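Local coordinates for protein creatinine amidohydrolase (Nostoc punctiforme PCC 73102, PDB 3NO4) that probably hydrolyses carbon-nitrogen bonds in linear amides, as a metal-dependent member of the creatininase superfamily, at residues 31-36 / 74-79; 110-115 / 121-126. All blocks are in the same frame, centred on the assembly; numbering follows the deposited sequence. Where two conformers were deposited one is given.

How the contacts relate
Both contacts fasten a helix to the same parallel sheet, whose strands run in the order 20-21, 77-78, 39-44, 122-127, 159-164. Contact 1 (31-36 / 74-79) joins helix 27-36 to strand 77-78; contact 2 (110-115 / 121-126) joins helix 101-118 to strand 122-127, with strand 39-44 lying between the two strands. They follow one another along the chain, contact 1 closing before contact 2 opens. Their centres are about 13 Å apart, and the nearest atoms about 6 Å, so they do not touch; Phe120, however, packs against Tyr33, Ile77 and Leu115 and so bridges them. Helix residues of both contacts also meet the second subunit, placing this part of the core beside a subunit interface of the six-chain assembly.

Contact 1: residues 31-36 / 74-79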
loop_
_atom_site.group_PDB
_atom_site.type_symbol
_atom_site.label_atom_id
_atom_site.label_comp_id
_atom_site.label_asym_id
_atom_site.label_seq_id
_atom_site.Cartn_x
_atom_site.Cartn_y
_atom_site.Cartn_z
ATOM N N GLU A 31 -16.584 -5.000 28.459
ATOM C CA GLU A 31 -17.123 -3.731 28.911
ATOM C C GLU A 31 -16.977 -3.566 30.432
ATOM O O GLU A 31 -16.503 -2.526 30.888
ATOM C CB GLU A 31 -18.598 -3.605 28.490
ATOM C CG GLU A 31 -19.259 -2.272 28.802
ATOM C CD GLU A 31 -20.703 -2.222 28.315
ATOM O OE1 GLU A 31 -21.551 -2.977 28.824
ATOM O OE2 GLU A 31 -20.982 -1.428 27.426
ATOM N N ALA A 32 -17.325 -4.594 31.202
ATOM C CA ALA A 32 -17.144 -4.549 32.664
ATOM C C ALA A 32 -15.652 -4.389 33.050
ATOM O O ALA A 32 -15.317 -3.541 33.879
ATOM C CB ALA A 32 -17.764 -5.791 33.352
ATOM N N TYR A 33 -14.770 -5.153 32.404
ATOM C CA TYR A 33 -13.310 -5.042 32.594
ATOM C C TYR A 33 -12.784 -3.636 32.345
ATOM O O TYR A 33 -11.968 -3.140 33.138
ATOM C CB TYR A 33 -12.567 -6.047 31.708
ATOM C CG TYR A 33 -11.066 -5.919 31.666
ATOM C CD1 TYR A 33 -10.432 -5.037 30.769
ATOM C CD2 TYR A 33 -10.268 -6.676 32.514
ATOM C CE1 TYR A 33 -9.049 -4.924 30.732
ATOM C CE2 TYR A 33 -8.881 -6.561 32.492
ATOM C CZ TYR A 33 -8.277 -5.698 31.608
ATOM O OH TYR A 33 -6.902 -5.640 31.589
ATOM N N LEU A 34 -13.235 -3.014 31.247
ATOM C CA LEU A 34 -12.816 -1.652 30.879
ATOM C C LEU A 34 -13.177 -0.549 31.878
ATOM O O LEU A 34 -12.576 0.515 31.819
ATOM C CB LEU A 34 -13.303 -1.260 29.469
ATOM C CG LEU A 34 -12.538 -1.945 28.322
ATOM C CD1 LEU A 34 -13.252 -1.793 27.001
ATOM C CD2 LEU A 34 -11.132 -1.355 28.236
ATOM N N GLN A 35 -14.134 -0.798 32.776
ATOM C CA GLN A 35 -14.375 0.117 33.908
ATOM C C GLN A 35 -13.190 0.130 34.897
ATOM O O GLN A 35 -12.949 1.147 35.514
ATOM C CB GLN A 35 -15.667 -0.253 34.665
ATOM C CG GLN A 35 -16.971 -0.199 33.839
ATOM C CD GLN A 35 -17.307 1.213 33.308
ATOM O OE1 GLN A 35 -17.340 1.412 32.104
ATOM N NE2 GLN A 35 -17.555 2.186 34.212
ATOM N N GLN A 36 -12.491 -1.011 35.031
ATOM C CA GLN A 36 -11.411 -1.208 36.010
ATOM C C GLN A 36 -10.018 -0.985 35.393
ATOM O O GLN A 36 -9.118 -0.526 36.065
ATOM C CB GLN A 36 -11.479 -2.633 36.592
ATOM C CG GLN A 36 -12.849 -3.080 37.100
ATOM C CD GLN A 36 -13.382 -2.140 38.134
ATOM O OE1 GLN A 36 -12.635 -1.340 38.701
ATOM N NE2 GLN A 36 -14.684 -2.204 38.379
ATOM N N THR A 74 -1.609 -10.635 37.130
ATOM C CA THR A 74 -1.831 -9.188 37.182
ATOM C C THR A 74 -3.302 -8.775 37.108
ATOM O O THR A 74 -3.591 -7.634 37.403
ATOM C CB THR A 74 -1.029 -8.425 36.067
ATOM O OG1 THR A 74 -1.400 -8.946 34.800
ATOM C CG2 THR A 74 0.476 -8.550 36.285
ATOM N N GLY A 75 -4.213 -9.669 36.727
ATOM C CA GLY A 75 -5.562 -9.282 36.356
ATOM C C GLY A 75 -5.712 -8.713 34.938
ATOM O O GLY A 75 -6.763 -8.170 34.632
ATOM N N ALA A 76 -4.697 -8.812 34.072
ATOM C CA ALA A 76 -4.803 -8.280 32.705
ATOM C C ALA A 76 -5.554 -9.241 31.783
ATOM O O ALA A 76 -5.304 -10.444 31.779
ATOM C CB ALA A 76 -3.444 -7.985 32.124
ATOM N N ILE A 77 -6.418 -8.683 30.942
ATOM C CA ILE A 77 -7.040 -9.426 29.852
ATOM C C ILE A 77 -5.983 -9.781 28.804
ATOM O O ILE A 77 -5.101 -8.957 28.484
ATOM C CB ILE A 77 -8.265 -8.665 29.226
ATOM C CG1 ILE A 77 -9.190 -9.645 28.462
ATOM C CG2 ILE A 77 -7.855 -7.487 28.320
ATOM C CD1 ILE A 77 -10.544 -9.068 28.199
ATOM N N VAL A 78 -6.042 -11.015 28.295
ATOM C CA VAL A 78 -5.013 -11.518 27.367
ATOM C C VAL A 78 -5.682 -11.784 26.038
ATOM O O VAL A 78 -6.570 -12.645 25.945
ATOM C CB VAL A 78 -4.334 -12.761 27.886
ATOM C CG1 VAL A 78 -3.333 -13.340 26.835
ATOM C CG2 VAL A 78 -3.669 -12.481 29.247
ATOM N N GLY A 79 -5.274 -11.013 25.020
ATOM C CA GLY A 79 -5.783 -11.201 23.675
ATOM C C GLY A 79 -5.237 -12.454 22.987
ATOM O O GLY A 79 -4.365 -13.115 23.514
#
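Tyr33 reaches from helix 27-36 to the entrance of strand 77-78, where its ring and hydroxyl meet Gly75, Ala76 and Ile77 in turn. Its CG lies opposite the backbone N (chi1 172°), which sends the long phenol away from the helix and across to the other segment. Thr74 ends helix 58-74, and its OG1 takes a weak hydrogen bond from Ala76 N as well as one with Val70 O. Gly75 follows with a positive phi of 79°, where a CB would be jammed against the preceding carbonyl O; glycine suits this turn. Its own carbonyl O sits at the edge of the tyrosine ring and in its plane, 3.4 Å from Tyr33 CE2. At Ala76 a small side chain points away from the helix, while its CA comes within 3.6 Å of Tyr33 OH. Ile77 makes the main grip. Its backbone N donates an almost straight hydrogen bond to Tyr33 OH (3.1 Å, 170°), and its branched side chain lies over one face of the ring, CB 4.0 Å from the ring centroid in a CH-pi contact. Ile77 CG2 adds an apolar touch, 3.7 Å from Tyr33 CE1. A tyrosine fits here because one residue supplies both a flat apolar surface and a polar end, and that end also hydrogen-bonds Gly39 O, just where strand 39-44 starts. Beyond this, Ile77 pairs by backbone hydrogen bonds with Ile41, and Val78 with Met20 and Leu22; the short strand thus lies between strands 39-44 and 20-21, with helix 27-36 packed against it through Tyr33 and helix 242-265 touching Thr74 and Ala76.

Contact 2: residues 110-115 / 121-126; sequences DYVTCL and SKFYFI
Phe123 projects from strand 122-127 into the hollow between Val112 and Leu115, side chains one helical turn apart on helix 101-118. The two flank its ring differently. Val112 CG1 lies over one face, 4.1 Å from the Phe123 ring centroid and 18° off its normal, a CH-pi contact offset toward the rim. Leu115 instead meets the edge: its CB lies in the ring plane, 3.7 Å from Phe123 CE2, with CD1 of Leu115 4.0 Å from that same carbon. The beta-branch of Val112 serves two rings, because with CG1 opposite the backbone N (chi1 177°) CG2 is left to approach the edge of Phe125, 4.3 Å from Phe125 CZ. An alanine in place of Phe123 is likely to open a gap between helix and strand, leaving Val112 CG1 and Leu115 CB without the ring they pack on. Apolar side chains suit this wholly buried interface, where the segment axes pass 10.6 Å apart at 149°, close to antiparallel. Cys160 of strand 159-164 and Ile40 of strand 39-44 touch Phe123 as well. A helix that runs back along the strand following it in sequence, in a parallel sheet, is the helix-to-strand half of a beta-alpha-beta crossover.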
loop_
_atom_site.group_PDB
_atom_site.type_symbol
_atom_site.label_atom_id
_atom_site.label_comp_id
_atom_site.label_asym_id
_atom_site.label_seq_id
_atom_site.Cartn_x
_atom_site.Cartn_y
_atom_site.Cartn_z
ATOM N N ASP A 110 -4.376 -2.174 12.662
ATOM C CA ASP A 110 -5.773 -2.620 12.732
ATOM C C ASP A 110 -6.179 -3.086 14.129
ATOM O O ASP A 110 -7.260 -2.717 14.600
ATOM C CB ASP A 110 -6.038 -3.731 11.705
ATOM C CG ASP A 110 -6.067 -3.221 10.245
ATOM O OD1 ASP A 110 -6.047 -1.976 10.027
ATOM O OD2 ASP A 110 -6.111 -4.068 9.310
ATOM N N TYR A 111 -5.346 -3.905 14.784
ATOM C CA TYR A 111 -5.658 -4.413 16.130
ATOM C C TYR A 111 -5.818 -3.250 17.109
ATOM O O TYR A 111 -6.839 -3.164 17.807
ATOM C CB TYR A 111 -4.518 -5.292 16.687
ATOM C CG TYR A 111 -4.486 -6.749 16.304
ATOM C CD1 TYR A 111 -4.676 -7.168 14.976
ATOM C CD2 TYR A 111 -4.193 -7.709 17.254
ATOM C CE1 TYR A 111 -4.606 -8.531 14.622
ATOM C CE2 TYR A 111 -4.121 -9.075 16.923
ATOM C CZ TYR A 111 -4.285 -9.478 15.610
ATOM O OH TYR A 111 -4.212 -10.836 15.300
ATOM N N VAL A 112 -4.801 -2.359 17.130
ATOM C CA VAL A 112 -4.737 -1.276 18.091
ATOM C C VAL A 112 -5.834 -0.258 17.841
ATOM O O VAL A 112 -6.453 0.217 18.796
ATOM C CB VAL A 112 -3.323 -0.605 18.191
ATOM C CG1 VAL A 112 -3.365 0.571 19.156
ATOM C CG2 VAL A 112 -2.264 -1.647 18.619
ATOM N N THR A 113 -6.128 0.044 16.572
ATOM C CA THR A 113 -7.218 0.994 16.259
ATOM C C THR A 113 -8.580 0.511 16.763
ATOM O O THR A 113 -9.317 1.303 17.369
ATOM C CB THR A 113 -7.263 1.394 14.768
ATOM O OG1 THR A 113 -5.959 1.845 14.393
ATOM C CG2 THR A 113 -8.282 2.547 14.537
ATOM N N CYS A 114 -8.902 -0.773 16.514
ATOM C CA CYS A 114 -10.179 -1.344 16.946
ATOM C C CYS A 114 -10.305 -1.227 18.468
ATOM O O CYS A 114 -11.299 -0.712 18.964
ATOM C CB CYS A 114 -10.299 -2.814 16.533
ATOM S SG CYS A 114 -10.468 -3.116 14.781
ATOM N N LEU A 115 -9.279 -1.673 19.182
ATOM C CA LEU A 115 -9.289 -1.708 20.653
ATOM C C LEU A 115 -9.182 -0.339 21.298
ATOM O O LEU A 115 -9.845 -0.092 22.328
ATOM C CB LEU A 115 -8.226 -2.677 21.214
ATOM C CG LEU A 115 -8.518 -4.142 20.881
ATOM C CD1 LEU A 115 -7.259 -5.005 20.871
ATOM C CD2 LEU A 115 -9.627 -4.707 21.799
ATOM N N SER A 121 -6.025 1.480 26.218
ATOM C CA SER A 121 -4.939 2.423 25.995
ATOM C C SER A 121 -3.523 1.966 26.431
ATOM O O SER A 121 -2.547 2.649 26.129
ATOM C CB SER A 121 -5.317 3.757 26.652
ATOM O OG SER A 121 -5.272 3.648 28.046
ATOM N N LYS A 122 -3.417 0.828 27.104
ATOM C CA LYS A 122 -2.137 0.260 27.473
ATOM C C LYS A 122 -2.019 -1.100 26.807
ATOM O O LYS A 122 -2.647 -2.059 27.261
ATOM C CB LYS A 122 -2.053 0.170 28.993
ATOM C CG LYS A 122 -2.060 1.544 29.706
ATOM C CD LYS A 122 -0.653 2.142 29.810
ATOM C CE LYS A 122 -0.595 3.313 30.806
ATOM N NZ LYS A 122 0.806 3.815 30.989
ATOM N N PHE A 123 -1.232 -1.161 25.724
ATOM C CA PHE A 123 -1.009 -2.376 24.942
ATOM C C PHE A 123 0.389 -2.952 25.211
ATOM O O PHE A 123 1.414 -2.341 24.814
ATOM C CB PHE A 123 -1.175 -2.092 23.455
ATOM C CG PHE A 123 -2.539 -1.695 23.081
ATOM C CD1 PHE A 123 -2.973 -0.364 23.257
ATOM C CD2 PHE A 123 -3.419 -2.608 22.540
ATOM C CE1 PHE A 123 -4.246 0.020 22.906
ATOM C CE2 PHE A 123 -4.712 -2.231 22.203
ATOM C CZ PHE A 123 -5.120 -0.912 22.367
ATOM N N TYR A 124 0.430 -4.078 25.915
ATOM C CA TYR A 124 1.690 -4.745 26.355
ATOM C C TYR A 124 1.877 -6.019 25.531
ATOM O O TYR A 124 1.095 -6.989 25.687
ATOM C CB TYR A 124 1.591 -5.061 27.849
ATOM C CG TYR A 124 2.880 -5.401 28.534
ATOM C CD1 TYR A 124 3.831 -4.428 28.773
ATOM C CD2 TYR A 124 3.145 -6.701 28.984
ATOM C CE1 TYR A 124 5.014 -4.721 29.444
ATOM C CE2 TYR A 124 4.327 -6.999 29.661
ATOM C CZ TYR A 124 5.257 -5.997 29.871
ATOM O OH TYR A 124 6.420 -6.262 30.524
ATOM N N PHE A 125 2.781 -5.959 24.553
ATOM C CA PHE A 125 3.058 -7.072 23.650
ATOM C C PHE A 125 4.169 -7.901 24.274
ATOM O O PHE A 125 5.299 -7.413 24.379
ATOM C CB PHE A 125 3.511 -6.618 22.273
ATOM C CG PHE A 125 2.417 -5.972 21.474
ATOM C CD1 PHE A 125 2.059 -4.653 21.707
ATOM C CD2 PHE A 125 1.685 -6.714 20.555
ATOM C CE1 PHE A 125 0.974 -4.045 20.935
ATOM C CE2 PHE A 125 0.631 -6.119 19.812
ATOM C CZ PHE A 125 0.299 -4.789 20.025
ATOM N N ILE A 126 3.861 -9.151 24.632
ATOM C CA ILE A 126 4.868 -10.053 25.204
ATOM C C ILE A 126 5.331 -10.869 24.044
ATOM O O ILE A 126 4.571 -11.668 23.478
ATOM C CB ILE A 126 4.334 -10.921 26.299
ATOM C CG1 ILE A 126 4.014 -10.060 27.534
ATOM C CG2 ILE A 126 5.346 -12.007 26.667
ATOM C CD1 ILE A 126 3.237 -10.829 28.657
#